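Local coordinates for putative N-acetylmuramoyl-L-alanine amidase (Neisseria meningitidis MC58, PDB 3CZX), which probably hydrolyses the amide link between N-acetylmuramoyl residues and L-amino acids in cell-wall glycopeptides, using a bound zinc ion, at residues Leu93-Gly106 / His131-Phe144. Residues are numbered along the deposited sequence; the frame is centred on the assembly and turned at random.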
loop_
_atom_site.group_PDB
_atom_site.type_symbol
_atom_site.label_atom_id
_atom_site.label_comp_id
_atom_site.label_asym_id
_atom_site.label_seq_id
_atom_site.Cartn_x
_atom_site.Cartn_y
_atom_site.Cartn_z
ATOM N N LEU A 93 1.338 -21.523 8.575
ATOM C CA LEU A 93 0.682 -22.801 8.769
ATOM C C LEU A 93 0.586 -23.480 7.432
ATOM O O LEU A 93 0.058 -22.900 6.505
ATOM C CB LEU A 93 -0.740 -22.572 9.296
ATOM C CG LEU A 93 -1.613 -23.770 9.557
ATOM C CD1 LEU A 93 -1.079 -24.456 10.836
ATOM C CD2 LEU A 93 -3.154 -23.367 9.686
ATOM N N SER A 94 1.082 -24.720 7.312
ATOM C CA SER A 94 0.896 -25.442 6.060
ATOM C C SER A 94 1.127 -26.920 6.304
ATOM O O SER A 94 1.381 -27.322 7.424
ATOM C CB SER A 94 1.851 -24.912 4.998
ATOM O OG SER A 94 1.540 -25.354 3.685
ATOM N N THR A 95 1.054 -27.681 5.229
ATOM C CA THR A 95 1.500 -29.096 5.241
ATOM C C THR A 95 3.033 -29.170 5.351
ATOM O O THR A 95 3.752 -28.268 4.929
ATOM C CB THR A 95 1.090 -29.784 3.917
ATOM O OG1 THR A 95 1.538 -29.014 2.790
ATOM C CG2 THR A 95 -0.427 -29.947 3.800
ATOM N N PRO A 96 3.559 -30.278 5.887
ATOM C CA PRO A 96 4.991 -30.460 5.926
ATOM C C PRO A 96 5.738 -30.297 4.614
ATOM O O PRO A 96 6.890 -29.844 4.596
ATOM C CB PRO A 96 5.130 -31.888 6.472
ATOM C CG PRO A 96 3.955 -32.033 7.330
ATOM C CD PRO A 96 2.847 -31.366 6.580
ATOM N N LYS A 97 5.098 -30.637 3.509
ATOM C CA LYS A 97 5.672 -30.373 2.192
ATOM C C LYS A 97 6.219 -28.934 2.068
ATOM O O LYS A 97 7.251 -28.684 1.446
ATOM C CB LYS A 97 4.602 -30.598 1.090
ATOM C CG LYS A 97 5.078 -30.256 -0.312
ATOM C CD LYS A 97 4.075 -30.558 -1.408
ATOM C CE LYS A 97 4.518 -29.884 -2.716
ATOM N NZ LYS A 97 3.670 -30.131 -3.896
ATOM N N ASN A 98 5.465 -28.002 2.636
ATOM C CA ASN A 98 5.761 -26.578 2.549
ATOM C C ASN A 98 6.609 -26.024 3.721
ATOM O O ASN A 98 6.745 -24.815 3.859
ATOM C CB ASN A 98 4.413 -25.844 2.503
ATOM C CG ASN A 98 3.703 -26.029 1.173
ATOM O OD1 ASN A 98 2.531 -26.405 1.112
ATOM N ND2 ASN A 98 4.378 -25.702 0.121
ATOM N N LYS A 99 7.190 -26.882 4.560
ATOM C CA LYS A 99 7.971 -26.385 5.707
ATOM C C LYS A 99 9.108 -25.443 5.281
ATOM O O LYS A 99 9.259 -24.359 5.838
ATOM C CB LYS A 99 8.510 -27.556 6.531
ATOM C CG LYS A 99 9.460 -27.159 7.643
ATOM C CD LYS A 99 10.166 -28.405 8.198
ATOM C CE LYS A 99 9.307 -29.176 9.066
ATOM N NZ LYS A 99 10.230 -30.124 9.790
ATOM N N ARG A 100 9.879 -25.836 4.292
ATOM C CA ARG A 100 10.957 -25.002 3.818
ATOM C C ARG A 100 10.421 -23.670 3.342
ATOM O O ARG A 100 10.959 -22.647 3.721
ATOM C CB ARG A 100 11.728 -25.724 2.718
ATOM C CG ARG A 100 12.673 -24.888 1.925
ATOM C CD ARG A 100 13.718 -24.220 2.698
ATOM N NE ARG A 100 14.619 -23.538 1.765
ATOM C CZ ARG A 100 15.672 -22.817 2.138
ATOM N NH1 ARG A 100 15.953 -22.655 3.433
ATOM N NH2 ARG A 100 16.432 -22.226 1.222
ATOM N N TRP A 101 9.345 -23.656 2.558
ATOM C CA TRP A 101 8.798 -22.379 2.108
ATOM C C TRP A 101 8.362 -21.507 3.276
ATOM O O TRP A 101 8.631 -20.310 3.282
ATOM C CB TRP A 101 7.611 -22.572 1.182
ATOM C CG TRP A 101 7.952 -22.673 -0.213
ATOM C CD1 TRP A 101 7.771 -23.752 -1.009
ATOM C CD2 TRP A 101 8.497 -21.638 -1.046
ATOM N NE1 TRP A 101 8.167 -23.464 -2.293
ATOM C CE2 TRP A 101 8.615 -22.166 -2.340
ATOM C CE3 TRP A 101 8.863 -20.305 -0.824
ATOM C CZ2 TRP A 101 9.135 -21.417 -3.408
ATOM C CZ3 TRP A 101 9.383 -19.553 -1.902
ATOM C CH2 TRP A 101 9.494 -20.120 -3.167
ATOM N N CYS A 102 7.701 -22.113 4.263
ATOM C CA CYS A 102 7.276 -21.375 5.490
ATOM C C CYS A 102 8.469 -20.738 6.182
ATOM O O CYS A 102 8.364 -19.605 6.697
ATOM C CB CYS A 102 6.542 -22.321 6.452
ATOM S SG CYS A 102 4.921 -22.818 5.836
ATOM N N GLN A 103 9.578 -21.465 6.202
ATOM C CA GLN A 103 10.795 -21.021 6.888
ATOM C C GLN A 103 11.484 -19.897 6.088
ATOM O O GLN A 103 11.969 -18.915 6.671
ATOM C CB GLN A 103 11.732 -22.199 7.154
ATOM C CG GLN A 103 11.166 -23.116 8.225
ATOM C CD GLN A 103 11.912 -24.402 8.433
ATOM O OE1 GLN A 103 12.632 -24.897 7.529
ATOM N NE2 GLN A 103 11.720 -24.981 9.614
ATOM N N VAL A 104 11.488 -20.016 4.761
ATOM C CA VAL A 104 12.032 -18.956 3.882
ATOM C C VAL A 104 11.251 -17.650 4.103
ATOM O O VAL A 104 11.846 -16.586 4.295
ATOM C CB VAL A 104 11.935 -19.368 2.395
ATOM C CG1 VAL A 104 12.221 -18.201 1.458
ATOM C CG2 VAL A 104 12.879 -20.533 2.106
ATOM N N LEU A 105 9.924 -17.752 4.106
ATOM C CA LEU A 105 9.052 -16.565 4.301
ATOM C C LEU A 105 9.282 -15.972 5.678
ATOM O O LEU A 105 9.426 -14.772 5.838
ATOM C CB LEU A 105 7.577 -16.919 4.158
ATOM C CG LEU A 105 7.193 -17.395 2.735
ATOM C CD1 LEU A 105 5.822 -18.069 2.777
ATOM C CD2 LEU A 105 7.212 -16.220 1.740
ATOM N N GLY A 106 9.273 -16.827 6.701
ATOM C CA GLY A 106 9.379 -16.350 8.083
ATOM C C GLY A 106 10.711 -15.645 8.341
ATOM O O GLY A 106 10.771 -14.561 8.949
ATOM N N HIS A 131 -7.618 -22.556 12.564
ATOM C CA HIS A 131 -7.677 -21.348 11.719
ATOM C C HIS A 131 -8.925 -21.311 10.836
ATOM O O HIS A 131 -9.361 -22.339 10.337
ATOM C CB HIS A 131 -6.406 -21.242 10.843
ATOM C CG HIS A 131 -6.186 -19.868 10.276
ATOM N ND1 HIS A 131 -6.747 -19.461 9.085
ATOM C CD2 HIS A 131 -5.500 -18.803 10.757
ATOM C CE1 HIS A 131 -6.405 -18.201 8.851
ATOM N NE2 HIS A 131 -5.648 -17.780 9.853
ATOM N N SER A 132 -9.490 -20.117 10.619
ATOM C CA SER A 132 -10.614 -19.942 9.672
ATOM C C SER A 132 -10.340 -20.468 8.260
ATOM O O SER A 132 -11.261 -20.892 7.546
ATOM C CB SER A 132 -11.046 -18.455 9.601
ATOM O OG SER A 132 -10.179 -17.655 8.808
ATOM N N ARG A 133 -9.070 -20.450 7.853
ATOM C CA ARG A 133 -8.660 -20.913 6.544
ATOM C C ARG A 133 -7.711 -22.109 6.667
ATOM O O ARG A 133 -6.874 -22.342 5.785
ATOM C CB ARG A 133 -7.984 -19.771 5.766
ATOM C CG ARG A 133 -8.892 -18.571 5.538
ATOM C CD ARG A 133 -9.863 -18.836 4.408
ATOM N NE ARG A 133 -9.306 -18.439 3.126
ATOM C CZ ARG A 133 -9.985 -18.380 1.981
ATOM N NH1 ARG A 133 -11.253 -18.765 1.922
ATOM N NH2 ARG A 133 -9.380 -17.964 0.871
ATOM N N LEU A 134 -7.851 -22.875 7.751
ATOM C CA LEU A 134 -7.110 -24.136 7.902
ATOM C C LEU A 134 -7.261 -25.002 6.660
ATOM O O LEU A 134 -6.299 -25.659 6.236
ATOM C CB LEU A 134 -7.602 -24.894 9.134
ATOM C CG LEU A 134 -6.846 -26.157 9.560
ATOM C CD1 LEU A 134 -5.381 -25.867 9.853
ATOM C CD2 LEU A 134 -7.536 -26.732 10.801
ATOM N N ALA A 135 -8.452 -24.985 6.041
ATOM C CA ALA A 135 -8.675 -25.737 4.779
ATOM C C ALA A 135 -7.699 -25.377 3.649
ATOM O O ALA A 135 -7.305 -26.242 2.847
ATOM C CB ALA A 135 -10.115 -25.565 4.292
ATOM N N TYR A 136 -7.307 -24.099 3.599
ATOM C CA TYR A 136 -6.309 -23.585 2.633
ATOM C C TYR A 136 -4.945 -24.211 2.909
ATOM O O TYR A 136 -4.267 -24.660 1.988
ATOM C CB TYR A 136 -6.231 -22.058 2.767
ATOM C CG TYR A 136 -5.443 -21.274 1.727
ATOM C CD1 TYR A 136 -6.100 -20.550 0.726
ATOM C CD2 TYR A 136 -4.057 -21.161 1.807
ATOM C CE1 TYR A 136 -5.392 -19.789 -0.211
ATOM C CE2 TYR A 136 -3.351 -20.446 0.874
ATOM C CZ TYR A 136 -4.016 -19.735 -0.127
ATOM O OH TYR A 136 -3.335 -18.951 -1.032
ATOM N N ALA A 137 -4.578 -24.246 4.186
ATOM C CA ALA A 137 -3.336 -24.895 4.632
ATOM C C ALA A 137 -3.384 -26.400 4.365
ATOM O O ALA A 137 -2.445 -26.969 3.807
ATOM C CB ALA A 137 -3.074 -24.606 6.133
ATOM N N GLN A 138 -4.493 -27.043 4.741
ATOM C CA GLN A 138 -4.664 -28.491 4.470
ATOM C C GLN A 138 -4.548 -28.850 2.997
ATOM O O GLN A 138 -4.011 -29.927 2.633
ATOM C CB GLN A 138 -5.982 -28.996 5.059
ATOM C CG GLN A 138 -5.989 -28.926 6.571
ATOM C CD GLN A 138 -7.344 -29.216 7.186
ATOM O OE1 GLN A 138 -8.397 -28.975 6.568
ATOM N NE2 GLN A 138 -7.330 -29.707 8.426
ATOM N N ALA A 139 -5.018 -27.948 2.127
ATOM C CA ALA A 139 -4.966 -28.173 0.683
ATOM C C ALA A 139 -3.584 -27.964 0.083
ATOM O O ALA A 139 -3.414 -28.145 -1.118
ATOM C CB ALA A 139 -5.976 -27.286 -0.011
ATOM N N GLY A 140 -2.608 -27.559 0.905
ATOM C CA GLY A 140 -1.246 -27.317 0.446
ATOM C C GLY A 140 -0.889 -25.859 0.168
ATOM O O GLY A 140 0.157 -25.556 -0.400
ATOM N N GLY A 141 -1.765 -24.952 0.565
ATOM C CA GLY A 141 -1.424 -23.536 0.591
ATOM C C GLY A 141 -0.753 -23.217 1.920
ATOM O O GLY A 141 -0.782 -24.021 2.860
ATOM N N ILE A 142 -0.228 -22.003 2.012
ATOM C CA ILE A 142 0.458 -21.514 3.232
ATOM C C ILE A 142 -0.347 -20.347 3.788
ATOM O O ILE A 142 -0.566 -19.365 3.072
ATOM C CB ILE A 142 1.862 -21.013 2.864
ATOM C CG1 ILE A 142 2.709 -22.148 2.255
ATOM C CG2 ILE A 142 2.598 -20.383 4.090
ATOM C CD1 ILE A 142 4.008 -21.656 1.667
ATOM N N VAL A 143 -0.823 -20.481 5.017
ATOM C CA VAL A 143 -1.487 -19.379 5.718
ATOM C C VAL A 143 -0.399 -18.661 6.480
ATOM O O VAL A 143 0.096 -19.159 7.494
ATOM C CB VAL A 143 -2.604 -19.900 6.656
ATOM C CG1 VAL A 143 -3.166 -18.775 7.568
ATOM C CG2 VAL A 143 -3.689 -20.553 5.833
ATOM N N PHE A 144 -0.008 -17.482 5.971
ATOM C CA PHE A 144 1.122 -16.731 6.538
ATOM C C PHE A 144 0.627 -15.624 7.445
ATOM O O PHE A 144 -0.127 -14.760 6.991
ATOM C CB PHE A 144 1.997 -16.171 5.389
ATOM C CG PHE A 144 3.317 -15.580 5.815
ATOM C CD1 PHE A 144 4.002 -16.041 6.910
ATOM C CD2 PHE A 144 3.900 -14.570 5.058
ATOM C CE1 PHE A 144 5.245 -15.503 7.265
ATOM C CE2 PHE A 144 5.109 -14.053 5.411
ATOM C CZ PHE A 144 5.782 -14.496 6.505
#
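L93 and V143 exchange both backbone hydrogen bonds, L93 N to V143 O at 2.9 Å and V143 N to L93 O at 3.0 Å, and form an antiparallel hydrogen-bonded pair. One residue further along, the hydroxyl of S94 takes over: OG, anti to the backbone N (chi1 -167°), donates to G141 O at 2.8 Å, reaching that carbonyl from above its plane. The apolar contacts illustrate a general principle: a strand pairs through its backbone while its faces take different helices. On the face of L93 and V143, the leucine branch CD2 lies against A137 CB and presses on L134 CD1 at 3.4 Å, closer than two methyl groups normally sit; helix 134-138 thus rests on the strand end. The pairing belongs to the mixed alpha/beta sheet of a zinc-dependent Amidase_3 domain, in which 91-94 runs antiparallel to its neighbour 142-145 and helix 99-113 packs across the other face. There three helix side chains share I142. With CG1 beside the backbone N (chi1 -61°) and the chain extended beyond, CD1 meets W101 CB at 3.7 Å, while CG2 touches C102 SG; L105 approaches tip to tip. L105 CB also sits over one face of the F144 ring, a CH-pi contact 4.1 Å from the centroid. Helix 134-138 ends in a Schellman motif with G140 at positive phi (99°), where a CB would press on the preceding carbonyl oxygen. At the start of 131-144, the H131 ring carries V143 CG1 over one face, accepts R133 N at ND1, and stands edge-to-face with the zinc ligand H78.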